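Local coordinates for cycloserine biosynthesis protein DcsG (Streptomyces lavendulae, PDB 6JIL), which catalyses the ATP- and magnesium-dependent cyclisation of O-ureido-D-serine to the antibiotic D-cycloserine, as an ATP-grasp ligase, at residues C252-L257 with E269-E274. Residues are numbered along the deposited sequence; the frame is centred on the assembly and turned at random.
Sequences CGRVDL and EMELCE. With MG (magnesium ion), chain I; MG (magnesium ion), chain H; ADP (adenosine-5'-diphosphate), chain G.
Arg254 and Glu271, both probable active-site residues, face each other as an antiparallel hydrogen-bonded pair, and their side chains lie side by side, pointing the same way, beside the two magnesium ions. With CG anti to the backbone N (chi1 -162°) and a bend at chi3, Arg254 brings the edge of its guanidinium to the Glu271 carboxylate, the two planes 88° apart. Arg254 NH2 meets Glu271 OE2 at 2.7 Å from above the carboxylate plane, while NH1 makes a weak bond to OE1. Arg254 NH2 also donates to the syn lone pair of Asp256 OD2 at 2.9 Å, so one nitrogen ties two acidic groups together.

Glu271 OE2 also coordinates one magnesium ion (2.2 Å). Glu269 chelates that ion through both carboxylate oxygens, and its OE2 continues to the second magnesium ion at 2.2 Å; ADP O2B binds the first ion, O1B and O2A the second. Paired acidic side chains holding magnesium ions that in turn grip the nucleotide phosphates are characteristic of the ATP-grasp fold.

On the other face, Val255 CG2 packs against CE of selenomethionine Met270 at 3.4 Å. A water donates to Cys252 O and Leu272 O, linking the two backbones.

The hairpin of strands 252-259 and 265-271 lies at the edge of a five-stranded antiparallel sheet, 265-271 outermost, with strand 186-192 on the other flank of 252-259; helix 227-244 covers Met270, and helix 83-89 packs on Leu272.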
loop_
_atom_site.group_PDB
_atom_site.type_symbol
_atom_site.label_atom_id
_atom_site.label_comp_id
_atom_site.label_asym_id
_atom_site.label_seq_id
_atom_site.Cartn_x
_atom_site.Cartn_y
_atom_site.Cartn_z
ATOM N N CYS A 252 -11.638 0.867 4.349
ATOM C CA CYS A 252 -10.416 0.900 5.130
ATOM C C CYS A 252 -9.280 1.357 4.240
ATOM O O CYS A 252 -9.368 1.279 3.012
ATOM C CB CYS A 252 -10.090 -0.488 5.691
ATOM S SG CYS A 252 -9.499 -1.658 4.457
ATOM N N GLY A 253 -8.215 1.837 4.867
ATOM C CA GLY A 253 -7.066 2.291 4.117
ATOM C C GLY A 253 -5.957 2.626 5.080
ATOM O O GLY A 253 -6.200 2.849 6.259
ATOM N N ARG A 254 -4.732 2.641 4.583
ATOM C CA ARG A 254 -3.596 2.976 5.410
ATOM C C ARG A 254 -2.789 3.993 4.626
ATOM O O ARG A 254 -2.533 3.807 3.434
ATOM C CB ARG A 254 -2.736 1.740 5.695
ATOM C CG ARG A 254 -1.802 1.928 6.892
ATOM C CD ARG A 254 -0.842 0.749 7.105
ATOM N NE ARG A 254 0.248 0.752 6.140
ATOM C CZ ARG A 254 0.387 -0.138 5.161
ATOM N NH1 ARG A 254 -0.497 -1.115 5.017
ATOM N NH2 ARG A 254 1.408 -0.041 4.318
ATOM N N VAL A 255 -2.406 5.074 5.292
ATOM C CA VAL A 255 -1.624 6.119 4.664
ATOM C C VAL A 255 -0.314 6.199 5.418
ATOM O O VAL A 255 -0.308 6.466 6.619
ATOM C CB VAL A 255 -2.346 7.468 4.752
ATOM C CG1 VAL A 255 -1.552 8.533 4.021
ATOM C CG2 VAL A 255 -3.740 7.340 4.163
ATOM N N ASP A 256 0.795 5.951 4.723
ATOM C CA ASP A 256 2.106 5.995 5.360
ATOM C C ASP A 256 2.775 7.355 5.146
ATOM O O ASP A 256 2.927 7.825 4.012
ATOM C CB ASP A 256 2.982 4.856 4.834
ATOM C CG ASP A 256 2.294 3.494 4.951
ATOM O OD1 ASP A 256 1.552 3.265 5.938
ATOM O OD2 ASP A 256 2.499 2.647 4.057
ATOM N N LEU A 257 3.169 7.977 6.255
ATOM C CA LEU A 257 3.787 9.299 6.243
ATOM C C LEU A 257 5.231 9.338 6.693
ATOM O O LEU A 257 5.643 8.561 7.547
ATOM C CB LEU A 257 2.997 10.240 7.154
ATOM C CG LEU A 257 1.708 10.889 6.658
ATOM C CD1 LEU A 257 0.980 9.976 5.706
ATOM C CD2 LEU A 257 0.853 11.248 7.869
ATOM N N GLU A 269 3.562 6.158 0.885
ATOM C CA GLU A 269 2.737 5.269 0.089
ATOM C C GLU A 269 1.387 5.149 0.783
ATOM O O GLU A 269 1.241 5.512 1.953
ATOM C CB GLU A 269 3.383 3.887 -0.063
ATOM C CG GLU A 269 3.292 2.987 1.157
ATOM C CD GLU A 269 3.289 1.518 0.774
ATOM O OE1 GLU A 269 2.490 1.149 -0.109
ATOM O OE2 GLU A 269 4.071 0.738 1.354
HETATM N N MSE A 270 0.404 4.642 0.054
HETATM C CA MSE A 270 -0.948 4.495 0.570
HETATM C C MSE A 270 -1.531 3.182 0.065
HETATM O O MSE A 270 -1.387 2.852 -1.108
HETATM C CB MSE A 270 -1.787 5.682 0.096
HETATM C CG MSE A 270 -3.282 5.503 0.188
HETATM SE SE MSE A 270 -4.222 7.056 -0.523
HETATM C CE MSE A 270 -5.116 7.605 1.089
ATOM N N GLU A 271 -2.173 2.428 0.953
ATOM C CA GLU A 271 -2.770 1.142 0.582
ATOM C C GLU A 271 -4.275 1.102 0.822
ATOM O O GLU A 271 -4.747 1.165 1.963
ATOM C CB GLU A 271 -2.071 0.005 1.335
ATOM C CG GLU A 271 -0.703 -0.326 0.755
ATOM C CD GLU A 271 0.091 -1.276 1.620
ATOM O OE1 GLU A 271 -0.465 -2.297 2.069
ATOM O OE2 GLU A 271 1.279 -1.003 1.849
ATOM N N LEU A 272 -5.021 0.970 -0.268
ATOM C CA LEU A 272 -6.473 0.958 -0.205
ATOM C C LEU A 272 -7.119 -0.346 -0.637
ATOM O O LEU A 272 -8.298 -0.580 -0.365
ATOM C CB LEU A 272 -7.008 2.090 -1.074
ATOM C CG LEU A 272 -6.267 3.405 -0.837
ATOM C CD1 LEU A 272 -6.812 4.465 -1.760
ATOM C CD2 LEU A 272 -6.410 3.818 0.624
ATOM N N CYS A 273 -6.351 -1.195 -1.309
ATOM C CA CYS A 273 -6.877 -2.459 -1.798
ATOM C C CYS A 273 -6.736 -3.596 -0.804
ATOM O O CYS A 273 -7.738 -4.126 -0.337
ATOM C CB CYS A 273 -6.189 -2.842 -3.102
ATOM S SG CYS A 273 -6.808 -4.370 -3.801
ATOM N N GLU A 274 -5.496 -3.971 -0.497
ATOM C CA GLU A 274 -5.214 -5.048 0.449
ATOM C C GLU A 274 -4.136 -4.615 1.452
ATOM O O GLU A 274 -3.040 -5.168 1.484
ATOM C CB GLU A 274 -4.753 -6.295 -0.309
ATOM C CG GLU A 274 -3.897 -6.013 -1.533
ATOM C CD GLU A 274 -2.724 -5.097 -1.238
ATOM O OE1 GLU A 274 -2.953 -3.893 -0.982
ATOM O OE2 GLU A 274 -1.572 -5.579 -1.256
HETATM MG MG MG I . 3.003 -1.046 0.453
HETATM MG MG MG H . 5.477 0.525 3.091
HETATM P PB ADP G . 6.418 -0.956 -0.182
HETATM O O1B ADP G . 6.395 -0.878 1.429
HETATM O O2B ADP G . 4.989 -0.970 -0.719
HETATM O O3B ADP G . 7.137 -2.256 -0.603
HETATM P PA ADP G . 7.577 1.509 0.199
HETATM O O1A ADP G . 7.323 2.797 -0.444
HETATM O O2A ADP G . 6.711 1.452 1.531
HETATM O O3A ADP G . 7.184 0.324 -0.853
HETATM O "O5'" ADP G . 9.152 1.403 0.507
HETATM C "C5'" ADP G . 9.386 0.359 1.453
HETATM C "C4'" ADP G . 10.308 0.897 2.555
HETATM O "O4'" ADP G . 11.489 1.489 1.968
HETATM C "C3'" ADP G . 9.617 1.983 3.370
HETATM O "O3'" ADP G . 8.908 1.442 4.478
HETATM C "C2'" ADP G . 10.774 2.896 3.781
HETATM O "O2'" ADP G . 11.361 2.483 5.019
HETATM C "C1'" ADP G . 11.758 2.782 2.595
HETATM N N9 ADP G . 11.580 3.901 1.626
HETATM C C8 ADP G . 11.003 3.837 0.381
HETATM N N7 ADP G . 11.067 4.992 -0.213
HETATM C C5 ADP G . 11.680 5.878 0.597
HETATM C C6 ADP G . 12.215 7.183 0.418
HETATM N N6 ADP G . 11.955 7.903 -0.740
HETATM N N1 ADP G . 12.994 7.700 1.387
HETATM C C2 ADP G . 13.278 7.022 2.500
HETATM N N3 ADP G . 12.807 5.794 2.708
HETATM C C4 ADP G . 12.017 5.190 1.801
HETATM O O HOH W 1 -10.646 -0.227 1.270
HETATM O O HOH W 2 7.327 -0.623 4.175
HETATM O O HOH W 3 4.705 2.198 4.506
HETATM O O HOH W 4 2.316 -1.900 -1.565
#